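Local coordinates for Mll3558 protein (Mesorhizobium loti, PDB 3RD6), which is of unknown function but belongs to the AHA1 family of helix-grip proteins and, like some relatives, may bind a small hydrophobic ligand, at residues F76-I79 with Q83-V86; F87-A92 with Y118-A123; P97-L102 with K132-G137. One frame throughout, in Å; residues are numbered along the deposited sequence.

Contact 1. Residues F76-I79 with Q83-V86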
# COMPACT_ATOMS: atom_id res chain seq x y z
N PHE A 76 0.99 8.74 -0.47
CA PHE A 76 1.37 8.79 0.93
C PHE A 76 0.20 8.43 1.80
O PHE A 76 -0.90 8.93 1.61
CB PHE A 76 1.95 10.18 1.27
CG PHE A 76 3.29 10.41 0.68
CD1 PHE A 76 4.39 9.73 1.18
CD2 PHE A 76 3.44 11.19 -0.45
CE1 PHE A 76 5.63 9.81 0.54
CE2 PHE A 76 4.68 11.28 -1.10
CZ PHE A 76 5.77 10.59 -0.62
N GLN A 77 0.44 7.53 2.74
CA GLN A 77 -0.60 7.02 3.65
C GLN A 77 -0.49 7.60 5.06
O GLN A 77 -1.49 7.70 5.78
CB GLN A 77 -0.53 5.47 3.76
CG GLN A 77 -0.64 4.67 2.47
CD GLN A 77 -1.97 4.84 1.78
OE1 GLN A 77 -3.01 4.86 2.43
NE2 GLN A 77 -1.94 4.95 0.45
N ASP A 78 0.73 7.90 5.47
CA ASP A 78 0.94 8.43 6.81
C ASP A 78 2.30 9.08 6.95
O ASP A 78 3.30 8.57 6.44
CB ASP A 78 0.79 7.30 7.84
CG ASP A 78 1.01 7.78 9.28
OD1 ASP A 78 2.08 7.49 9.86
OD2 ASP A 78 0.12 8.47 9.82
N ILE A 79 2.31 10.22 7.64
CA ILE A 79 3.52 11.00 7.89
C ILE A 79 3.56 11.50 9.34
O ILE A 79 2.62 12.13 9.82
CB ILE A 79 3.61 12.25 6.95
CG1 ILE A 79 3.63 11.84 5.48
CG2 ILE A 79 4.85 13.06 7.30
CD1 ILE A 79 3.67 13.03 4.50
N GLN A 83 10.00 11.22 12.04
CA GLN A 83 10.00 9.88 12.60
C GLN A 83 9.42 8.76 11.74
O GLN A 83 9.85 7.61 11.88
CB GLN A 83 9.32 9.90 13.95
N ARG A 84 8.45 9.06 10.87
CA ARG A 84 7.85 7.98 10.07
C ARG A 84 7.26 8.37 8.72
O ARG A 84 6.68 9.43 8.56
CB ARG A 84 6.77 7.27 10.89
CG ARG A 84 6.11 6.10 10.20
CD ARG A 84 5.12 5.41 11.14
NE ARG A 84 3.99 6.27 11.50
CZ ARG A 84 3.17 6.05 12.52
NH1 ARG A 84 3.34 4.99 13.30
NH2 ARG A 84 2.16 6.88 12.76
N ILE A 85 7.42 7.48 7.75
CA ILE A 85 6.87 7.73 6.43
C ILE A 85 6.27 6.44 5.88
O ILE A 85 6.96 5.42 5.80
CB ILE A 85 7.94 8.27 5.44
CG1 ILE A 85 8.53 9.58 5.98
CG2 ILE A 85 7.31 8.46 4.05
CD1 ILE A 85 9.52 10.25 5.06
N VAL A 86 4.99 6.49 5.54
CA VAL A 86 4.32 5.32 5.00
C VAL A 86 3.60 5.64 3.69
O VAL A 86 2.82 6.59 3.60
CB VAL A 86 3.27 4.73 5.97
CG1 VAL A 86 2.61 3.52 5.34
CG2 VAL A 86 3.91 4.34 7.31
O HOH W 1 0.13 8.76 12.47
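Asp78 and Arg84 join the two strands through a salt bridge in which a single carboxylate oxygen does most of the work. OD1 of Asp78 lies 2.8 Å from NE of Arg84 and 3.0 Å from NH2 of Arg84; both bonds are bent and weak, since two N-H groups converge on one oxygen, and the carboxylate and guanidinium planes stand 60° apart. Water 1 bridges the second carboxylate oxygen and the guanidinium, donating a hydrogen bond to Asp78 OD2 and accepting a weak one from Arg84 NH2. Arginine suits this site because its chain runs out extended and then bends at chi3 (65°), which brings the guanidinium to the carboxylate of Asp78.

The backbone beneath is antiparallel and carries a classic beta bulge. Val86 O accepts from both Gln77 N (2.7 Å) and Asp78 N (3.1 Å), which approach from the same face of its carbonyl plane, while Val86 N returns a bond to Asp78 O at 2.8 Å. Beta-branched Val86 sets its CB 4.0 Å from Asp78 CB. On the opposite face, CG2 of Ile85 meets the edge of the Phe76 ring at CE1 (4.1 Å).

Helix 20-28 packs on that apolar face, with Phe24 against Ile79 and Ile85. The other face meets the second subunit, where Phe125 of that chain makes a cation-pi contact with Arg84, and strand 96-110 flanks this hairpin through Val105 and Leu102.

Contact 2. Residues F87-A92 with Y118-A123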
# COMPACT_ATOMS: atom_id res chain seq x y z
N PHE A 87 3.91 4.85 2.68
CA PHE A 87 3.28 5.02 1.39
C PHE A 87 3.18 3.66 0.70
O PHE A 87 3.94 2.74 0.98
CB PHE A 87 4.07 6.00 0.50
CG PHE A 87 5.44 5.51 0.08
CD1 PHE A 87 6.55 5.78 0.84
CD2 PHE A 87 5.60 4.79 -1.11
CE1 PHE A 87 7.80 5.35 0.41
CE2 PHE A 87 6.85 4.37 -1.54
CZ PHE A 87 7.95 4.64 -0.78
N SER A 88 2.20 3.55 -0.17
CA SER A 88 1.96 2.36 -0.96
C SER A 88 2.39 2.81 -2.35
O SER A 88 2.53 4.00 -2.61
CB SER A 88 0.48 2.02 -0.98
OG SER A 88 -0.29 3.06 -1.55
N TYR A 89 2.58 1.85 -3.25
CA TYR A 89 2.96 2.21 -4.61
C TYR A 89 2.88 1.00 -5.49
O TYR A 89 2.83 -0.12 -5.01
CB TYR A 89 4.38 2.80 -4.65
CG TYR A 89 5.51 1.81 -4.57
CD1 TYR A 89 6.04 1.24 -5.72
CD2 TYR A 89 6.06 1.45 -3.34
CE1 TYR A 89 7.09 0.33 -5.65
CE2 TYR A 89 7.11 0.55 -3.26
CZ TYR A 89 7.62 -0.01 -4.42
OH TYR A 89 8.65 -0.92 -4.38
N ARG A 90 2.80 1.24 -6.78
CA ARG A 90 2.75 0.17 -7.76
C ARG A 90 3.77 0.52 -8.83
O ARG A 90 3.99 1.68 -9.16
CB ARG A 90 1.36 0.05 -8.38
CG ARG A 90 0.88 1.27 -9.12
CD ARG A 90 -0.47 0.98 -9.75
NE ARG A 90 -1.11 2.15 -10.32
CZ ARG A 90 -1.47 3.22 -9.64
NH1 ARG A 90 -1.25 3.30 -8.34
NH2 ARG A 90 -2.06 4.22 -10.27
N MET A 91 4.41 -0.51 -9.36
CA MET A 91 5.43 -0.32 -10.37
C MET A 91 5.07 -1.12 -11.60
O MET A 91 4.44 -2.18 -11.52
CB MET A 91 6.78 -0.79 -9.82
CG MET A 91 7.98 -0.20 -10.51
SD MET A 91 9.47 -0.91 -9.90
CE MET A 91 9.65 -0.02 -8.40
N ALA A 92 5.45 -0.58 -12.75
CA ALA A 92 5.21 -1.22 -14.03
C ALA A 92 6.29 -0.83 -15.01
O ALA A 92 6.89 0.24 -14.91
CB ALA A 92 3.87 -0.79 -14.57
N TYR A 118 13.86 0.57 6.98
CA TYR A 118 13.04 0.66 5.78
C TYR A 118 12.40 -0.70 5.53
O TYR A 118 13.07 -1.66 5.20
CB TYR A 118 13.96 1.07 4.62
CG TYR A 118 13.29 1.48 3.32
CD1 TYR A 118 13.24 2.83 2.94
CD2 TYR A 118 12.80 0.52 2.44
CE1 TYR A 118 12.71 3.21 1.70
CE2 TYR A 118 12.26 0.90 1.19
CZ TYR A 118 12.22 2.25 0.83
OH TYR A 118 11.68 2.61 -0.38
N THR A 119 11.08 -0.79 5.69
CA THR A 119 10.35 -2.04 5.49
C THR A 119 9.44 -2.02 4.27
O THR A 119 8.68 -1.07 4.07
CB THR A 119 9.46 -2.37 6.71
OG1 THR A 119 10.26 -2.35 7.90
CG2 THR A 119 8.82 -3.75 6.54
N GLU A 120 9.50 -3.07 3.46
CA GLU A 120 8.64 -3.15 2.27
C GLU A 120 7.81 -4.43 2.12
O GLU A 120 8.35 -5.51 1.84
CB GLU A 120 9.48 -2.91 1.00
CG GLU A 120 8.90 -1.79 0.16
CD GLU A 120 9.76 -1.40 -1.02
OE1 GLU A 120 9.80 -2.16 -2.00
OE2 GLU A 120 10.40 -0.33 -0.96
N GLN A 121 6.50 -4.30 2.31
CA GLN A 121 5.59 -5.43 2.17
C GLN A 121 5.08 -5.36 0.75
O GLN A 121 4.31 -4.47 0.41
CB GLN A 121 4.45 -5.31 3.17
CG GLN A 121 4.90 -5.39 4.61
CD GLN A 121 3.88 -4.86 5.58
OE1 GLN A 121 3.67 -3.65 5.69
NE2 GLN A 121 3.24 -5.77 6.31
N GLY A 122 5.52 -6.28 -0.08
CA GLY A 122 5.09 -6.25 -1.46
C GLY A 122 4.32 -7.43 -2.00
O GLY A 122 4.28 -8.52 -1.44
N ALA A 123 3.69 -7.17 -3.13
CA ALA A 123 2.91 -8.16 -3.84
C ALA A 123 3.44 -8.12 -5.28
O ALA A 123 3.21 -7.15 -6.01
CB ALA A 123 1.42 -7.79 -3.79
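Phe87 and Tyr89 reach across to Tyr118 and Glu120 on the inner face of a curved antiparallel sheet, the face that the long C-terminal helix crosses in the helix-grip fold of Bet v 1-like proteins. Strand 96-110 runs between the two segments, so their backbones share no bonds and the contact is made by side chains alone.

Phe87 comes first. The far end of its ring, CZ, lies 4.3 Å from the hydroxyl OH of Tyr118; the long, flat phenylalanine reaches past strand 96-110 to a van der Waals approach, with no bond formed. The next residue, Ser88, turns to the other side of the sheet, where it faces the second subunit.

Tyr89 carries the main bond. Its ring leaves the backbone with CG between the backbone N and the carbonyl carbon (chi1 78°), and this swings the hydroxyl over the intervening strand. Tyr89 OH donates to Glu120 OE1 at 2.9 Å, reaching that oxygen from above the carboxylate plane, 57° out of it. The ring and carboxylate planes are nearly perpendicular, at 84°, and the carboxylate carbon sits at the ring edge. Glutamate fits here because its chain is extended beyond CG and offers two acceptors. If Glu120 were an alanine, the hydroxyls of Tyr89 and Tyr118 would probably lose the carboxylate they share, and both rings would be less firmly fixed.

Arg134 of helix 131-148 packs against both Tyr89 and Glu120, and Thr103 makes a weak bond to the carboxylate. The second tyrosine completes the arrangement: Tyr118 OH donates to Glu120 OE2 at 3.3 Å, meeting it nearly in line with the C-O bond.

Contact 3. Residues P97-L102 with K132-G137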
# COMPACT_ATOMS: atom_id res chain seq x y z
N PRO A 97 2.14 -4.72 -15.46
CA PRO A 97 2.24 -4.28 -14.05
C PRO A 97 2.95 -5.35 -13.25
O PRO A 97 2.42 -6.43 -13.02
CB PRO A 97 0.78 -4.10 -13.65
CG PRO A 97 0.09 -5.14 -14.45
CD PRO A 97 0.74 -5.00 -15.81
N MET A 98 4.17 -5.03 -12.81
CA MET A 98 4.97 -5.98 -12.07
C MET A 98 4.72 -6.12 -10.57
O MET A 98 5.05 -7.16 -10.00
CB MET A 98 6.46 -5.74 -12.33
CG MET A 98 6.91 -4.30 -12.37
SD MET A 98 8.61 -4.16 -12.98
CE MET A 98 9.52 -4.70 -11.62
N SER A 99 4.13 -5.12 -9.92
CA SER A 99 3.89 -5.23 -8.48
C SER A 99 3.25 -4.03 -7.81
O SER A 99 3.22 -2.94 -8.36
CB SER A 99 5.20 -5.47 -7.78
OG SER A 99 5.98 -4.29 -7.83
N ALA A 100 2.77 -4.26 -6.58
CA ALA A 100 2.16 -3.24 -5.72
C ALA A 100 2.67 -3.55 -4.33
O ALA A 100 2.74 -4.70 -3.94
CB ALA A 100 0.65 -3.33 -5.75
N SER A 101 3.04 -2.53 -3.58
CA SER A 101 3.53 -2.77 -2.25
C SER A 101 3.29 -1.61 -1.31
O SER A 101 2.78 -0.57 -1.69
CB SER A 101 5.03 -3.14 -2.29
OG SER A 101 5.69 -2.60 -3.39
N LEU A 102 3.65 -1.82 -0.06
CA LEU A 102 3.51 -0.82 0.96
C LEU A 102 4.90 -0.59 1.54
O LEU A 102 5.62 -1.54 1.83
CB LEU A 102 2.55 -1.30 2.04
CG LEU A 102 2.17 -0.26 3.09
CD1 LEU A 102 1.42 0.88 2.39
CD2 LEU A 102 1.33 -0.86 4.20
N LYS A 132 13.68 -9.89 -4.79
CA LYS A 132 15.12 -9.96 -4.67
C LYS A 132 15.78 -8.74 -5.29
O LYS A 132 16.54 -8.02 -4.62
CB LYS A 132 15.63 -11.24 -5.34
CG LYS A 132 15.06 -12.53 -4.73
CD LYS A 132 13.52 -12.51 -4.66
CE LYS A 132 12.94 -13.81 -4.13
NZ LYS A 132 13.54 -14.25 -2.84
N GLY A 133 15.46 -8.50 -6.57
CA GLY A 133 16.00 -7.35 -7.29
C GLY A 133 15.61 -6.00 -6.71
O GLY A 133 16.38 -5.04 -6.77
N ARG A 134 14.41 -5.93 -6.13
CA ARG A 134 13.92 -4.69 -5.54
C ARG A 134 14.62 -4.38 -4.22
O ARG A 134 14.93 -3.22 -3.95
CB ARG A 134 12.41 -4.73 -5.33
CG ARG A 134 11.79 -3.34 -5.21
CD ARG A 134 10.30 -3.38 -4.89
NE ARG A 134 9.50 -4.06 -5.90
CZ ARG A 134 9.47 -3.74 -7.19
NH1 ARG A 134 10.21 -2.73 -7.63
NH2 ARG A 134 8.71 -4.41 -8.03
N GLU A 135 14.89 -5.39 -3.40
CA GLU A 135 15.59 -5.10 -2.15
C GLU A 135 17.02 -4.67 -2.48
O GLU A 135 17.58 -3.80 -1.81
CB GLU A 135 15.65 -6.32 -1.23
CG GLU A 135 16.22 -5.95 0.14
CD GLU A 135 16.71 -7.14 0.94
OE1 GLU A 135 16.04 -8.21 0.92
OE2 GLU A 135 17.77 -6.99 1.61
N GLU A 136 17.59 -5.29 -3.51
CA GLU A 136 18.95 -4.98 -3.93
C GLU A 136 19.07 -3.50 -4.26
O GLU A 136 20.01 -2.83 -3.82
CB GLU A 136 19.30 -5.82 -5.16
CG GLU A 136 20.80 -5.89 -5.48
CD GLU A 136 21.11 -6.85 -6.61
OE1 GLU A 136 20.73 -8.04 -6.52
OE2 GLU A 136 21.74 -6.42 -7.60
N GLY A 137 18.12 -2.99 -5.04
CA GLY A 137 18.14 -1.59 -5.42
C GLY A 137 17.93 -0.63 -4.27
O GLY A 137 18.64 0.38 -4.16
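Arg134 leaves its helix with CG opposite the backbone N (chi1 -160°), runs on extended, and then turns at chi3 (-60°), a path that carries the guanidinium down from the helix onto Met98 and Ser99 of the strand. Ser99 presents its hydroxyl from the strand side, with OG lying between its own backbone N and carbonyl carbon (chi1 71°). NH2 of Arg134 comes to 2.7 Å from Ser99 OG, but the angle is poor for a hydrogen bond, so the pair is best read as a close polar approach. The CB of Ser99 stands 3.7 Å from the same NH2.

Met98 adds an apolar neighbour. Its chain crosses that of Arg134 obliquely, and the terminal methyl CE lies 3.7 Å from Arg134 NH2. The flexible methionine can lay this methyl against the guanidinium, whereas the short serine beside it leaves room for the guanidinium to approach the strand.

That both residues point toward the helix is explained by a classic beta bulge: Met98 and Ser99 together face Met91 on the adjoining strand, so two successive side chains are turned to the same side. The reach is long, for the nearest CA atoms, those of Ser99 and Arg134, are 10.5 Å apart, and the arginine spans most of the distance.

Segment 97-102 is paired with strand 84-93 at one edge and strand 113-125 at the other. Over its inner face lies helix 131-148, whose Arg134 also packs on Tyr89, Glu120 and Phe124, while Ala100 turns away to meet Gln77 of the second subunit.

In the fold
Contact 1 is the most buried of the three and the only one built from backbone hydrogen bonds, since it ties neighbouring strands of one hairpin; its salt bridge lies on the side facing the second subunit. Contacts 2 and 3 are partly buried and rest on side chains that span longer gaps: contact 2 passes over an intervening strand, and contact 3 runs from sheet to helix. Their centres are about 7 Å apart, and Arg134 packs on the tyrosine and glutamate of contact 2. Strand 84-93 serves both contacts 1 and 2, while strand 96-110, used by contact 3, separates the two strands of contact 2.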